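Local coordinates for Ctr9 protein (Myceliophthora thermophila, PDB 6AF0), which probably binds the RNA polymerase II complex, the chain here being the helical, TPR-containing part of a longer protein, at residues Arg649-Asn660 against Glu673-Tyr684. Sequence-based numbering, arbitrary orientation.
Sequences RGLYGWFLSKVN and EQRHYKHTLQSY
R649 and T680 form the sound polar link of this contact between two nearly antiparallel helices (163°). R649 NH2 donates to T680 OG1 at 2.7 Å, the acceptor lying close to the guanidinium plane. T680 OG1 in turn donates to Y677 O within its own helix, which fixes the hydroxyl. The R649 chain bends at chi2 and chi3 (-78° and -84°), which carries the guanidinium across to 673-684. There Y677 CE1 lies over one of its faces and Y684 CE1 over the opposite one. The R649 and Y677 planes are inclined, not stacked. The place of Y677 OH in the model is uncertain, so its very short bond to R649 O is doubtful.

The aromatic part is T-shaped. The edge of Y652 points at the face of Y677, with centroids 5.5 Å apart. Y652 also stacks on Y639 of the preceding helix, 630-641.

Y677 CE2 rests 3.6 Å from G653 CA. L656 CD1 meets Y677 CB at 4.1 Å. The extended Q674 lies among G653, L656, S657 and N660.

With an alanine replacing R649, T680 OG1 would probably lose its cross-helix donor and a gap would open between Y677 and Y684. Two adjacent helices of the TPR-containing part are thus joined by an arginine flanked by two tyrosines, then by aromatic and aliphatic packing over G653 and L656.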
loop_
_atom_site.group_PDB
_atom_site.type_symbol
_atom_site.label_atom_id
_atom_site.label_comp_id
_atom_site.label_asym_id
_atom_site.label_seq_id
_atom_site.Cartn_x
_atom_site.Cartn_y
_atom_site.Cartn_z
ATOM N N ARG A 649 39.290 5.045 -6.291
ATOM C CA ARG A 649 39.684 6.262 -6.922
ATOM C C ARG A 649 39.515 7.369 -5.894
ATOM O O ARG A 649 40.499 7.977 -5.460
ATOM C CB ARG A 649 38.839 6.511 -8.164
ATOM C CG ARG A 649 39.041 5.504 -9.286
ATOM C CD ARG A 649 40.312 5.733 -10.083
ATOM N NE ARG A 649 40.158 6.733 -11.137
ATOM C CZ ARG A 649 41.171 7.229 -11.846
ATOM N NH1 ARG A 649 42.414 6.814 -11.636
ATOM N NH2 ARG A 649 40.949 8.143 -12.772
ATOM N N GLY A 650 38.273 7.571 -5.462
ATOM C CA GLY A 650 37.939 8.634 -4.515
ATOM C C GLY A 650 38.937 8.722 -3.378
ATOM O O GLY A 650 39.392 9.820 -3.030
ATOM N N LEU A 651 39.284 7.562 -2.818
ATOM C CA LEU A 651 40.232 7.489 -1.716
ATOM C C LEU A 651 41.593 8.071 -2.105
ATOM O O LEU A 651 42.204 8.849 -1.362
ATOM C CB LEU A 651 40.400 6.049 -1.236
ATOM C CG LEU A 651 41.429 5.937 -0.099
ATOM C CD1 LEU A 651 41.056 6.783 1.109
ATOM C CD2 LEU A 651 41.618 4.493 0.334
ATOM N N TYR A 652 42.055 7.681 -3.279
ATOM C CA TYR A 652 43.315 8.194 -3.798
ATOM C C TYR A 652 43.255 9.704 -3.982
ATOM O O TYR A 652 44.187 10.406 -3.638
ATOM C CB TYR A 652 43.686 7.516 -5.126
ATOM C CG TYR A 652 45.133 7.746 -5.543
ATOM C CD1 TYR A 652 46.184 7.173 -4.832
ATOM C CD2 TYR A 652 45.445 8.540 -6.646
ATOM C CE1 TYR A 652 47.500 7.380 -5.206
ATOM C CE2 TYR A 652 46.759 8.765 -7.023
ATOM C CZ TYR A 652 47.785 8.183 -6.304
ATOM O OH TYR A 652 49.092 8.403 -6.697
ATOM N N GLY A 653 42.158 10.197 -4.530
ATOM C CA GLY A 653 41.965 11.631 -4.648
ATOM C C GLY A 653 41.948 12.322 -3.291
ATOM O O GLY A 653 42.521 13.405 -3.125
ATOM N N TRP A 654 41.286 11.695 -2.320
ATOM C CA TRP A 654 41.251 12.208 -0.962
ATOM C C TRP A 654 42.650 12.318 -0.405
ATOM O O TRP A 654 42.985 13.295 0.238
ATOM C CB TRP A 654 40.452 11.282 -0.075
ATOM C CG TRP A 654 40.432 11.678 1.360
ATOM C CD1 TRP A 654 39.619 12.594 1.942
ATOM C CD2 TRP A 654 41.247 11.141 2.398
ATOM N NE1 TRP A 654 39.885 12.675 3.283
ATOM C CE2 TRP A 654 40.883 11.791 3.593
ATOM C CE3 TRP A 654 42.253 10.177 2.435
ATOM C CZ2 TRP A 654 41.483 11.505 4.818
ATOM C CZ3 TRP A 654 42.844 9.883 3.665
ATOM C CH2 TRP A 654 42.455 10.548 4.833
ATOM N N PHE A 655 43.444 11.289 -0.648
ATOM C CA PHE A 655 44.870 11.281 -0.332
ATOM C C PHE A 655 45.670 12.411 -0.967
ATOM O O PHE A 655 46.552 12.976 -0.335
ATOM C CB PHE A 655 45.462 9.969 -0.813
ATOM C CG PHE A 655 46.948 9.878 -0.674
ATOM C CD1 PHE A 655 47.574 10.262 0.498
ATOM C CD2 PHE A 655 47.719 9.370 -1.704
ATOM C CE1 PHE A 655 48.942 10.161 0.630
ATOM C CE2 PHE A 655 49.089 9.270 -1.576
ATOM C CZ PHE A 655 49.701 9.658 -0.408
ATOM N N LEU A 656 45.378 12.716 -2.224
ATOM C CA LEU A 656 46.059 13.804 -2.922
ATOM C C LEU A 656 45.669 15.152 -2.359
ATOM O O LEU A 656 46.450 16.086 -2.425
ATOM C CB LEU A 656 45.771 13.750 -4.420
ATOM C CG LEU A 656 46.264 12.455 -5.114
ATOM C CD1 LEU A 656 46.028 12.467 -6.619
ATOM C CD2 LEU A 656 47.734 12.136 -4.839
ATOM N N SER A 657 44.454 15.254 -1.829
ATOM C CA SER A 657 44.000 16.492 -1.195
ATOM C C SER A 657 44.836 16.739 0.067
ATOM O O SER A 657 45.213 17.878 0.366
ATOM C CB SER A 657 42.461 16.500 -0.933
ATOM O OG SER A 657 42.064 16.048 0.365
ATOM N N LYS A 658 45.151 15.661 0.773
ATOM C CA LYS A 658 45.909 15.741 2.009
ATOM C C LYS A 658 47.314 16.235 1.762
ATOM O O LYS A 658 47.884 16.939 2.590
ATOM C CB LYS A 658 45.997 14.374 2.649
ATOM C CG LYS A 658 44.668 13.847 3.153
ATOM C CD LYS A 658 44.067 14.737 4.218
ATOM C CE LYS A 658 45.033 14.874 5.390
ATOM N NZ LYS A 658 44.496 14.218 6.592
ATOM N N VAL A 659 47.870 15.831 0.628
ATOM C CA VAL A 659 49.183 16.293 0.167
ATOM C C VAL A 659 49.199 17.801 -0.195
ATOM O O VAL A 659 50.199 18.497 0.028
ATOM C CB VAL A 659 49.630 15.462 -1.058
ATOM C CG1 VAL A 659 50.938 15.991 -1.636
ATOM C CG2 VAL A 659 49.757 13.987 -0.685
ATOM N N ASN A 660 48.098 18.287 -0.774
ATOM C CA ASN A 660 47.907 19.727 -1.063
ATOM C C ASN A 660 47.793 20.560 0.211
ATOM O O ASN A 660 48.314 21.671 0.291
ATOM C CB ASN A 660 46.647 19.959 -1.920
ATOM C CG ASN A 660 46.887 19.748 -3.407
ATOM O OD1 ASN A 660 47.958 19.307 -3.829
ATOM N ND2 ASN A 660 45.881 20.076 -4.214
ATOM N N GLU A 673 48.783 17.389 -9.741
ATOM C CA GLU A 673 48.520 15.945 -9.592
ATOM C C GLU A 673 47.069 15.634 -9.254
ATOM O O GLU A 673 46.496 14.695 -9.811
ATOM C CB GLU A 673 49.424 15.317 -8.526
ATOM C CG GLU A 673 50.758 16.033 -8.340
ATOM C CD GLU A 673 51.811 15.209 -7.615
ATOM O OE1 GLU A 673 51.458 14.187 -6.981
ATOM O OE2 GLU A 673 53.002 15.593 -7.673
ATOM N N GLN A 674 46.479 16.424 -8.352
ATOM C CA GLN A 674 45.090 16.207 -7.902
ATOM C C GLN A 674 44.045 16.593 -8.950
ATOM O O GLN A 674 43.180 15.792 -9.259
ATOM C CB GLN A 674 44.810 16.931 -6.576
ATOM C CG GLN A 674 43.364 16.803 -6.078
ATOM C CD GLN A 674 43.094 17.406 -4.685
ATOM O OE1 GLN A 674 41.994 17.272 -4.142
ATOM N NE2 GLN A 674 44.085 18.063 -4.112
ATOM N N ARG A 675 44.110 17.808 -9.488
ATOM C CA ARG A 675 43.144 18.206 -10.519
ATOM C C ARG A 675 43.265 17.357 -11.772
ATOM O O ARG A 675 42.270 16.966 -12.373
ATOM C CB ARG A 675 43.224 19.700 -10.884
ATOM C CG ARG A 675 44.493 20.249 -11.526
ATOM C CD ARG A 675 44.304 21.755 -11.800
ATOM N NE ARG A 675 45.394 22.426 -12.535
ATOM C CZ ARG A 675 46.392 23.129 -11.989
ATOM N NH1 ARG A 675 46.507 23.254 -10.671
ATOM N NH2 ARG A 675 47.313 23.688 -12.768
ATOM N N HIS A 676 44.501 17.095 -12.161
ATOM C CA HIS A 676 44.816 16.188 -13.254
ATOM C C HIS A 676 44.024 14.906 -13.087
ATOM O O HIS A 676 43.136 14.602 -13.889
ATOM C CB HIS A 676 46.324 15.916 -13.234
ATOM C CG HIS A 676 46.821 15.078 -14.369
ATOM N ND1 HIS A 676 48.017 14.397 -14.305
ATOM C CD2 HIS A 676 46.303 14.817 -15.593
ATOM C CE1 HIS A 676 48.216 13.754 -15.441
ATOM N NE2 HIS A 676 47.189 13.989 -16.239
ATOM N N TYR A 677 44.326 14.205 -11.999
ATOM C CA TYR A 677 43.718 12.924 -11.660
ATOM C C TYR A 677 42.188 12.966 -11.565
ATOM O O TYR A 677 41.515 12.059 -12.037
ATOM C CB TYR A 677 44.307 12.424 -10.340
ATOM C CG TYR A 677 43.445 11.409 -9.638
ATOM C CD1 TYR A 677 43.617 10.051 -9.861
ATOM C CD2 TYR A 677 42.447 11.813 -8.755
ATOM C CE1 TYR A 677 42.819 9.130 -9.220
ATOM C CE2 TYR A 677 41.651 10.900 -8.111
ATOM C CZ TYR A 677 41.840 9.565 -8.346
ATOM O OH TYR A 677 41.044 8.668 -7.692
ATOM N N LYS A 678 41.639 14.008 -10.953
ATOM C CA LYS A 678 40.185 14.090 -10.764
ATOM C C LYS A 678 39.468 14.139 -12.090
ATOM O O LYS A 678 38.362 13.631 -12.201
ATOM C CB LYS A 678 39.755 15.313 -9.950
ATOM C CG LYS A 678 40.432 15.476 -8.591
ATOM C CD LYS A 678 39.535 15.173 -7.400
ATOM C CE LYS A 678 39.979 16.009 -6.206
ATOM N NZ LYS A 678 39.750 15.360 -4.891
ATOM N N HIS A 679 40.070 14.751 -13.102
ATOM C CA HIS A 679 39.384 14.809 -14.384
ATOM C C HIS A 679 39.762 13.649 -15.328
ATOM O O HIS A 679 39.068 13.413 -16.317
ATOM C CB HIS A 679 39.410 16.226 -14.999
ATOM C CG HIS A 679 40.249 16.380 -16.230
ATOM N ND1 HIS A 679 39.896 15.844 -17.452
ATOM C CD2 HIS A 679 41.382 17.089 -16.443
ATOM C CE1 HIS A 679 40.802 16.175 -18.353
ATOM N NE2 HIS A 679 41.713 16.933 -17.768
ATOM N N THR A 680 40.815 12.897 -14.996
ATOM C CA THR A 680 41.026 11.573 -15.634
ATOM C C THR A 680 39.858 10.690 -15.171
ATOM O O THR A 680 39.153 10.098 -15.987
ATOM C CB THR A 680 42.394 10.871 -15.337
ATOM O OG1 THR A 680 42.324 10.096 -14.134
ATOM C CG2 THR A 680 43.572 11.864 -15.261
ATOM N N LEU A 681 39.639 10.651 -13.857
ATOM C CA LEU A 681 38.464 9.997 -13.272
ATOM C C LEU A 681 37.168 10.550 -13.867
ATOM O O LEU A 681 36.193 9.821 -14.034
ATOM C CB LEU A 681 38.482 10.161 -11.753
ATOM C CG LEU A 681 37.255 9.673 -10.981
ATOM C CD1 LEU A 681 37.634 9.459 -9.523
ATOM C CD2 LEU A 681 36.097 10.654 -11.052
ATOM N N GLN A 682 37.165 11.841 -14.174
ATOM C CA GLN A 682 36.053 12.476 -14.875
ATOM C C GLN A 682 35.802 11.906 -16.291
ATOM O O GLN A 682 34.680 11.949 -16.790
ATOM C CB GLN A 682 36.324 13.964 -14.965
ATOM C CG GLN A 682 35.167 14.776 -15.457
ATOM C CD GLN A 682 34.039 14.743 -14.475
ATOM O OE1 GLN A 682 34.244 14.930 -13.272
ATOM N NE2 GLN A 682 32.838 14.507 -14.972
ATOM N N SER A 683 36.852 11.408 -16.942
ATOM C CA SER A 683 36.703 10.596 -18.157
ATOM C C SER A 683 36.164 9.159 -17.898
ATOM O O SER A 683 35.539 8.581 -18.781
ATOM C CB SER A 683 38.030 10.507 -18.907
ATOM O OG SER A 683 38.060 9.339 -19.708
ATOM N N TYR A 684 36.450 8.578 -16.723
ATOM C CA TYR A 684 35.812 7.312 -16.243
ATOM C C TYR A 684 34.333 7.454 -15.847
ATOM O O TYR A 684 33.583 6.485 -15.934
ATOM C CB TYR A 684 36.516 6.747 -15.008
ATOM C CG TYR A 684 37.821 6.051 -15.251
ATOM C CD1 TYR A 684 39.016 6.765 -15.287
ATOM C CD2 TYR A 684 37.880 4.677 -15.401
ATOM C CE1 TYR A 684 40.231 6.132 -15.495
ATOM C CE2 TYR A 684 39.094 4.031 -15.609
ATOM C CZ TYR A 684 40.269 4.770 -15.652
ATOM O OH TYR A 684 41.497 4.182 -15.850
#